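Local coordinates for protein putative NADH dehydrogenase/NAD(P)H nitroreductase (Bacteroides thetaiotaomicron VPI-5482, PDB 3KWK) that binds flavin mononucleotide and probably works as an NAD(P)H-dependent oxidoreductase of the nitroreductase family, at residues A[95-98]-A[99-103]; A[104-107]-A[108-111]; A[130-133]-A[134-137]. All blocks are in the same frame, centred on the assembly; numbering follows the deposited sequence.

Contact 1 of 3, residues A[95-98]-A[99-103]. With FMN (flavin mononucleotide), chain B.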
loop_
_atom_site.group_PDB
_atom_site.type_symbol
_atom_site.label_atom_id
_atom_site.label_comp_id
_atom_site.label_asym_id
_atom_site.label_seq_id
_atom_site.Cartn_x
_atom_site.Cartn_y
_atom_site.Cartn_z
ATOM N N PHE A 95 11.978 11.214 -1.932
ATOM C CA PHE A 95 10.836 11.978 -1.375
ATOM C C PHE A 95 9.497 11.248 -1.580
ATOM O O PHE A 95 8.452 11.759 -1.185
ATOM C CB PHE A 95 10.783 13.429 -1.881
ATOM C CG PHE A 95 10.740 13.592 -3.399
ATOM C CD1 PHE A 95 9.575 13.302 -4.085
ATOM C CD2 PHE A 95 11.829 14.050 -4.108
ATOM C CE1 PHE A 95 9.484 13.428 -5.463
ATOM C CE2 PHE A 95 11.752 14.193 -5.458
ATOM C CZ PHE A 95 10.557 13.861 -6.144
ATOM N N TYR A 96 9.540 10.061 -2.184
ATOM C CA TYR A 96 8.353 9.213 -2.231
ATOM C C TYR A 96 8.342 8.218 -1.088
ATOM O O TYR A 96 7.488 7.359 -1.066
ATOM C CB TYR A 96 8.307 8.415 -3.527
ATOM C CG TYR A 96 8.379 9.162 -4.824
ATOM C CD1 TYR A 96 7.293 9.851 -5.310
ATOM C CD2 TYR A 96 9.498 9.079 -5.619
ATOM C CE1 TYR A 96 7.358 10.495 -6.526
ATOM C CE2 TYR A 96 9.562 9.681 -6.850
ATOM C CZ TYR A 96 8.502 10.369 -7.310
ATOM O OH TYR A 96 8.603 10.945 -8.565
ATOM N N TRP A 97 9.283 8.316 -0.134
ATOM C CA TRP A 97 9.514 7.237 0.806
ATOM C C TRP A 97 8.250 6.783 1.486
ATOM O O TRP A 97 8.066 5.618 1.678
ATOM C CB TRP A 97 10.623 7.572 1.831
ATOM C CG TRP A 97 10.238 8.633 2.812
ATOM C CD1 TRP A 97 10.438 9.987 2.699
ATOM C CD2 TRP A 97 9.611 8.428 4.078
ATOM N NE1 TRP A 97 9.943 10.642 3.791
ATOM C CE2 TRP A 97 9.402 9.710 4.655
ATOM C CE3 TRP A 97 9.146 7.311 4.742
ATOM C CZ2 TRP A 97 8.749 9.865 5.864
ATOM C CZ3 TRP A 97 8.525 7.478 5.994
ATOM C CH2 TRP A 97 8.348 8.744 6.532
ATOM N N TYR A 98 7.409 7.733 1.933
ATOM C CA TYR A 98 6.224 7.397 2.753
ATOM C C TYR A 98 5.113 6.762 1.897
ATOM O O TYR A 98 4.246 6.092 2.415
ATOM C CB TYR A 98 5.702 8.610 3.510
ATOM C CG TYR A 98 5.533 9.876 2.727
ATOM C CD1 TYR A 98 6.592 10.747 2.538
ATOM C CD2 TYR A 98 4.321 10.227 2.180
ATOM C CE1 TYR A 98 6.446 11.937 1.792
ATOM C CE2 TYR A 98 4.146 11.417 1.465
ATOM C CZ TYR A 98 5.229 12.256 1.258
ATOM O OH TYR A 98 5.068 13.434 0.570
ATOM N N LEU A 99 5.157 6.966 0.599
ATOM C CA LEU A 99 4.230 6.305 -0.338
ATOM C C LEU A 99 4.716 4.880 -0.604
ATOM O O LEU A 99 3.979 3.923 -0.410
ATOM C CB LEU A 99 4.096 7.131 -1.632
ATOM C CG LEU A 99 3.791 8.655 -1.469
ATOM C CD1 LEU A 99 3.824 9.360 -2.859
ATOM C CD2 LEU A 99 2.430 8.835 -0.736
ATOM N N ASP A 100 5.955 4.721 -1.082
ATOM C CA ASP A 100 6.573 3.426 -1.242
ATOM C C ASP A 100 6.392 2.582 0.023
ATOM O O ASP A 100 6.028 1.409 -0.040
ATOM C CB ASP A 100 8.081 3.509 -1.482
ATOM C CG ASP A 100 8.496 4.222 -2.764
ATOM O OD1 ASP A 100 7.639 4.781 -3.516
ATOM O OD2 ASP A 100 9.732 4.152 -3.013
ATOM N N CYS A 101 6.717 3.170 1.183
ATOM C CA CYS A 101 6.682 2.402 2.430
ATOM C C CYS A 101 5.256 2.050 2.831
ATOM O O CYS A 101 5.038 1.051 3.554
ATOM C CB CYS A 101 7.355 3.167 3.552
ATOM S SG CYS A 101 9.144 3.266 3.360
ATOM N N SER A 102 4.262 2.863 2.450
ATOM C CA SER A 102 2.845 2.487 2.684
ATOM C C SER A 102 2.467 1.277 1.831
ATOM O O SER A 102 1.751 0.375 2.302
ATOM C CB SER A 102 1.962 3.660 2.284
ATOM O OG SER A 102 2.054 4.702 3.238
ATOM N N ALA A 103 2.940 1.234 0.579
ATOM C CA ALA A 103 2.697 0.052 -0.252
ATOM C C ALA A 103 3.417 -1.198 0.353
ATOM O O ALA A 103 2.850 -2.278 0.388
ATOM C CB ALA A 103 3.134 0.315 -1.728
HETATM N N1 FMN B . 5.886 4.671 -13.051
HETATM C C2 FMN B . 5.654 5.471 -14.132
HETATM O O2 FMN B . 5.734 4.982 -15.273
HETATM N N3 FMN B . 5.349 6.812 -13.963
HETATM C C4 FMN B . 5.270 7.405 -12.721
HETATM O O4 FMN B . 4.975 8.636 -12.615
HETATM C C4A FMN B . 5.511 6.582 -11.618
HETATM N N5 FMN B . 5.473 7.108 -10.334
HETATM C C5A FMN B . 5.517 6.277 -9.247
HETATM C C6 FMN B . 5.313 6.820 -7.970
HETATM C C7 FMN B . 5.306 5.968 -6.876
HETATM C C7M FMN B . 5.077 6.501 -5.451
HETATM C C8 FMN B . 5.503 4.608 -7.016
HETATM C C8M FMN B . 5.478 3.738 -5.784
HETATM C C9 FMN B . 5.723 4.080 -8.276
HETATM C C9A FMN B . 5.728 4.911 -9.407
HETATM N N10 FMN B . 5.975 4.412 -10.688
HETATM C C10 FMN B . 5.802 5.222 -11.774
HETATM C "C1'" FMN B . 6.239 2.964 -10.878
HETATM C "C2'" FMN B . 7.678 2.622 -10.505
HETATM O "O2'" FMN B . 8.596 3.120 -11.483
HETATM C "C3'" FMN B . 7.855 1.107 -10.271
HETATM O "O3'" FMN B . 7.080 0.684 -9.150
HETATM C "C4'" FMN B . 9.336 0.717 -10.002
HETATM O "O4'" FMN B . 10.102 0.942 -11.194
HETATM C "C5'" FMN B . 9.498 -0.730 -9.530
HETATM O "O5'" FMN B . 8.993 -1.545 -10.583
HETATM P P FMN B . 7.776 -2.599 -10.324
HETATM O O1P FMN B . 6.514 -1.790 -9.969
HETATM O O2P FMN B . 7.701 -3.263 -11.715
HETATM O O3P FMN B . 8.150 -3.558 -9.212
#
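Leu99 and Tyr98 lie side by side, the leucine methyl CD2 resting 3.7 Å from ring atom CD2 of Tyr98. Tyr98 reaches this place with CG wedged between its own N and carbonyl carbon (chi1 48°). Its hydroxyl bonds to that of Tyr125 of the second subunit, and its ring meets Tyr98 of that subunit, so an aromatic residue with a polar end suits this interface. The other leucine methyl, CD1, approaches the edge of the Tyr96 ring, and Leu99 CB lies 4.0 Å from the flavin methyl C7M. Tyr96 is the N-cap of helix 97-114, the long helix of the nitroreductase fold, which here lies at the dimer interface. Its carbonyl O takes two N-H groups: Asp100 N arrives almost in line with the C=O (165°), whereas Leu99 N, at 2.9 Å, sits above the carbonyl plane. Asp100 turns its carboxylate to the dimethylbenzene end of the flavin, OD1 being 3.3 Å from C8M; Gly48 N bonds OD1 and Ser47 OG bonds OD2. Ser102, one turn after Tyr98, has OG beside its own backbone N (chi1 -73°), and OG donates to Tyr98 O at 2.7 Å, sharing that acceptor with Ser102 N.

Contact 2 of 3, residues A[104-107]-A[108-111]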
loop_
_atom_site.group_PDB
_atom_site.type_symbol
_atom_site.label_atom_id
_atom_site.label_comp_id
_atom_site.label_asym_id
_atom_site.label_seq_id
_atom_site.Cartn_x
_atom_site.Cartn_y
_atom_site.Cartn_z
ATOM N N ALA A 104 4.631 -0.987 0.876
ATOM C CA ALA A 104 5.403 -2.065 1.517
ATOM C C ALA A 104 4.652 -2.551 2.752
ATOM O O ALA A 104 4.520 -3.763 2.990
ATOM C CB ALA A 104 6.831 -1.620 1.908
ATOM N N ALA A 105 4.157 -1.603 3.542
ATOM C CA ALA A 105 3.438 -1.976 4.739
ATOM C C ALA A 105 2.193 -2.778 4.397
ATOM O O ALA A 105 1.885 -3.746 5.091
ATOM C CB ALA A 105 3.070 -0.720 5.550
ATOM N N GLN A 106 1.491 -2.392 3.337
ATOM C CA GLN A 106 0.261 -3.094 2.972
ATOM C C GLN A 106 0.617 -4.513 2.519
ATOM O O GLN A 106 -0.084 -5.487 2.850
ATOM C CB GLN A 106 -0.507 -2.386 1.843
ATOM C CG GLN A 106 -1.755 -3.115 1.330
ATOM C CD GLN A 106 -2.815 -3.343 2.364
ATOM O OE1 GLN A 106 -2.688 -2.883 3.519
ATOM N NE2 GLN A 106 -3.898 -4.028 1.968
ATOM N N ASN A 107 1.711 -4.692 1.768
ATOM C CA ASN A 107 2.176 -6.056 1.453
ATOM C C ASN A 107 2.460 -6.890 2.704
ATOM O O ASN A 107 2.160 -8.078 2.736
ATOM C CB ASN A 107 3.415 -6.010 0.587
ATOM C CG ASN A 107 3.104 -5.777 -0.869
ATOM O OD1 ASN A 107 1.931 -5.711 -1.289
ATOM N ND2 ASN A 107 4.178 -5.673 -1.676
ATOM N N ILE A 108 3.063 -6.276 3.708
ATOM C CA ILE A 108 3.351 -6.987 4.960
ATOM C C ILE A 108 2.058 -7.416 5.619
ATOM O O ILE A 108 1.924 -8.568 6.115
ATOM C CB ILE A 108 4.202 -6.119 5.925
ATOM C CG1 ILE A 108 5.630 -5.965 5.317
ATOM C CG2 ILE A 108 4.219 -6.722 7.379
ATOM C CD1 ILE A 108 6.545 -4.965 5.967
ATOM N N LEU A 109 1.088 -6.501 5.673
ATOM C CA LEU A 109 -0.220 -6.861 6.289
ATOM C C LEU A 109 -0.925 -7.988 5.536
ATOM O O LEU A 109 -1.449 -8.923 6.151
ATOM C CB LEU A 109 -1.129 -5.635 6.320
ATOM C CG LEU A 109 -0.674 -4.417 7.146
ATOM C CD1 LEU A 109 -1.716 -3.226 7.007
ATOM C CD2 LEU A 109 -0.437 -4.783 8.624
ATOM N N LEU A 110 -0.847 -7.955 4.213
ATOM C CA LEU A 110 -1.458 -8.976 3.373
ATOM C C LEU A 110 -0.745 -10.315 3.569
ATOM O O LEU A 110 -1.378 -11.378 3.731
ATOM C CB LEU A 110 -1.504 -8.535 1.919
ATOM C CG LEU A 110 -2.453 -7.426 1.580
ATOM C CD1 LEU A 110 -2.243 -7.000 0.104
ATOM C CD2 LEU A 110 -3.857 -7.878 1.780
ATOM N N ALA A 111 0.587 -10.279 3.620
ATOM C CA ALA A 111 1.385 -11.460 3.855
ATOM C C ALA A 111 1.031 -12.114 5.189
ATOM O O ALA A 111 0.813 -13.334 5.266
ATOM C CB ALA A 111 2.926 -11.083 3.789
#
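Four backbone hydrogen bonds tie 104-107 to 108-111, each from an N-H to the carbonyl four residues earlier: Ile108 N to Ala104 O, Leu109 N to Ala105 O, Leu110 N to Gln106 O and Ala111 N to Asn107 O. Gln106 leaves the backbone with CG anti to N (chi1 176°), then bends at chi2, bringing its amide back over the following turn. There the amide makes van der Waals contact with leucine branches: NE2 lies 3.7 Å from Leu110 CG, while OE1 is 3.6 Å from Leu109 CD1, the glutamine and Leu109 crossing at about a right angle. This is the middle of helix 97-114, buried between the antiparallel sheet and the second subunit. Ala105 touches Cys148 of strand 144-153, and Ile108 and Leu109 touch its Ile150; a helix face of small and branched apolar residues suits packing on a sheet. Ala111 packs on Met38 and Ala41 of helix 32-43, and Leu110 on Leu110 of the second subunit. Gln106 NE2 donates to Asn107 OD1 of the second subunit. OD1 of Asn107 here receives the reciprocal bond from Gln106 NE2 of that subunit, while ND2 of the same amide donates to Ala41 O. Gln106 OE1 is buried without a polar partner.

Contact 3 of 3, residues A[130-133]-A[134-137]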
loop_
_atom_site.group_PDB
_atom_site.type_symbol
_atom_site.label_atom_id
_atom_site.label_comp_id
_atom_site.label_asym_id
_atom_site.label_seq_id
_atom_site.Cartn_x
_atom_site.Cartn_y
_atom_site.Cartn_z
ATOM N N ARG A 130 6.103 10.424 17.963
ATOM C CA ARG A 130 6.120 8.965 17.794
ATOM C C ARG A 130 7.349 8.546 17.029
ATOM O O ARG A 130 7.981 7.556 17.325
ATOM C CB ARG A 130 4.868 8.500 17.047
ATOM C CG ARG A 130 3.570 8.797 17.776
ATOM C CD ARG A 130 2.409 8.091 17.115
ATOM N NE ARG A 130 1.123 8.718 17.449
ATOM C CZ ARG A 130 -0.049 8.313 16.948
ATOM N NH1 ARG A 130 -0.095 7.270 16.121
ATOM N NH2 ARG A 130 -1.172 8.960 17.258
HETATM N N MSE A 131 7.690 9.316 16.017
HETATM C CA MSE A 131 8.851 8.986 15.185
HETATM C C MSE A 131 10.092 9.050 16.059
HETATM O O MSE A 131 10.998 8.222 15.940
HETATM C CB MSE A 131 8.960 9.948 14.034
HETATM C CG MSE A 131 7.711 9.906 13.133
HETATM SE SE MSE A 131 7.689 11.290 11.777
HETATM C CE MSE A 131 8.931 10.478 10.637
ATOM N N GLU A 132 10.140 10.033 16.960
ATOM C CA GLU A 132 11.287 10.151 17.885
ATOM C C GLU A 132 11.376 8.982 18.871
ATOM O O GLU A 132 12.462 8.517 19.151
ATOM C CB GLU A 132 11.228 11.486 18.627
ATOM C CG GLU A 132 12.330 11.687 19.684
ATOM C CD GLU A 132 13.778 11.558 19.162
ATOM O OE1 GLU A 132 14.075 11.887 17.972
ATOM O OE2 GLU A 132 14.635 11.152 19.991
ATOM N N VAL A 133 10.247 8.499 19.384
ATOM C CA VAL A 133 10.224 7.287 20.222
ATOM C C VAL A 133 10.906 6.146 19.502
ATOM O O VAL A 133 11.790 5.490 20.058
ATOM C CB VAL A 133 8.788 6.899 20.641
ATOM C CG1 VAL A 133 8.729 5.515 21.304
ATOM C CG2 VAL A 133 8.223 7.971 21.564
ATOM N N VAL A 134 10.452 5.885 18.273
ATOM C CA VAL A 134 10.948 4.778 17.492
ATOM C C VAL A 134 12.420 4.981 17.207
ATOM O O VAL A 134 13.203 4.056 17.341
ATOM C CB VAL A 134 10.141 4.587 16.182
ATOM C CG1 VAL A 134 10.827 3.530 15.276
ATOM C CG2 VAL A 134 8.673 4.245 16.535
ATOM N N ARG A 135 12.813 6.209 16.865
ATOM C CA ARG A 135 14.229 6.515 16.588
ATOM C C ARG A 135 15.102 6.207 17.789
ATOM O O ARG A 135 16.174 5.607 17.676
ATOM C CB ARG A 135 14.373 7.980 16.189
ATOM C CG ARG A 135 15.816 8.426 15.963
ATOM C CD ARG A 135 15.890 9.857 15.398
ATOM N NE ARG A 135 14.880 10.092 14.315
ATOM C CZ ARG A 135 14.927 9.550 13.089
ATOM N NH1 ARG A 135 15.935 8.806 12.697
ATOM N NH2 ARG A 135 13.982 9.819 12.220
ATOM N N LYS A 136 14.611 6.546 18.981
ATOM C CA LYS A 136 15.365 6.380 20.213
ATOM C C LYS A 136 15.626 4.886 20.448
ATOM O O LYS A 136 16.739 4.505 20.774
ATOM C CB LYS A 136 14.627 7.052 21.394
ATOM C CG LYS A 136 15.192 6.732 22.777
ATOM C CD LYS A 136 14.242 7.106 23.918
ATOM C CE LYS A 136 14.933 6.911 25.269
ATOM N NZ LYS A 136 14.271 7.695 26.317
ATOM N N TYR A 137 14.606 4.046 20.327
ATOM C CA TYR A 137 14.708 2.654 20.730
ATOM C C TYR A 137 15.354 1.775 19.673
ATOM O O TYR A 137 15.937 0.726 19.989
ATOM C CB TYR A 137 13.327 2.123 21.177
ATOM C CG TYR A 137 12.998 2.664 22.532
ATOM C CD1 TYR A 137 13.687 2.212 23.653
ATOM C CD2 TYR A 137 12.112 3.692 22.686
ATOM C CE1 TYR A 137 13.445 2.759 24.914
ATOM C CE2 TYR A 137 11.847 4.249 23.960
ATOM C CZ TYR A 137 12.528 3.774 25.046
ATOM O OH TYR A 137 12.287 4.295 26.318
#
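Val133 and Tyr137 touch one turn apart on helix 128-138, a short amphipathic helix packed on strand 144-153 of the nitroreductase sheet. The two side chains approach at a slant, with Val133 CG1 4.1 Å from ring atom CD2 of Tyr137. That same CD2 comes within 3.2 Å of Val133 O, which lies at the ring's edge, near its plane, and also accepts the N-H of Tyr137. A branched valine and a broad ring suit this side because helix 62-71 packs against it, through Ala71 on Val133 and through Ser67 and Met68 on Tyr137. On the more exposed side Glu132 bends at chi2 (57°) and crosses Arg135 at about a right angle. Its OE1 lies 3.7 Å from Arg135 CD and 4.2 Å from NE, too far for a salt bridge, although the opposite charges may still attract weakly. The carboxylate and guanidinium planes are 41° apart. Farther out, Arg135 NH1 donates to Ile144 O, which holds the guanidinium at the start of the strand, and Val134 packs on Pro146 and Val149. Arg130 belongs to the FMN pocket: its guanidinium forms a cation-pi contact with Tyr127, and its NH1 donates to Ala123 O.

How the contacts relate
Contacts 1 and 2 follow one another along helix 97-114, their centres 13 Å apart, and both touch the second subunit; contact 3 comes later, on helix 128-138, after strand 118-123. Its centre is 19 Å from that of contact 1 and 22 Å from that of contact 2. All three back onto strand 144-153 of the four-stranded antiparallel sheet, which links the two helices. Each also lies near FMN: contact 1 meets the dimethylbenzene end of a flavin held mainly by the second subunit, the Leu109 side chain of contact 2 is about 6 Å from a bound FMN, and Arg130 of contact 3 lines the pocket of the other FMN, consistent with nitroreductase dimers, whose flavin sites lie at the interface.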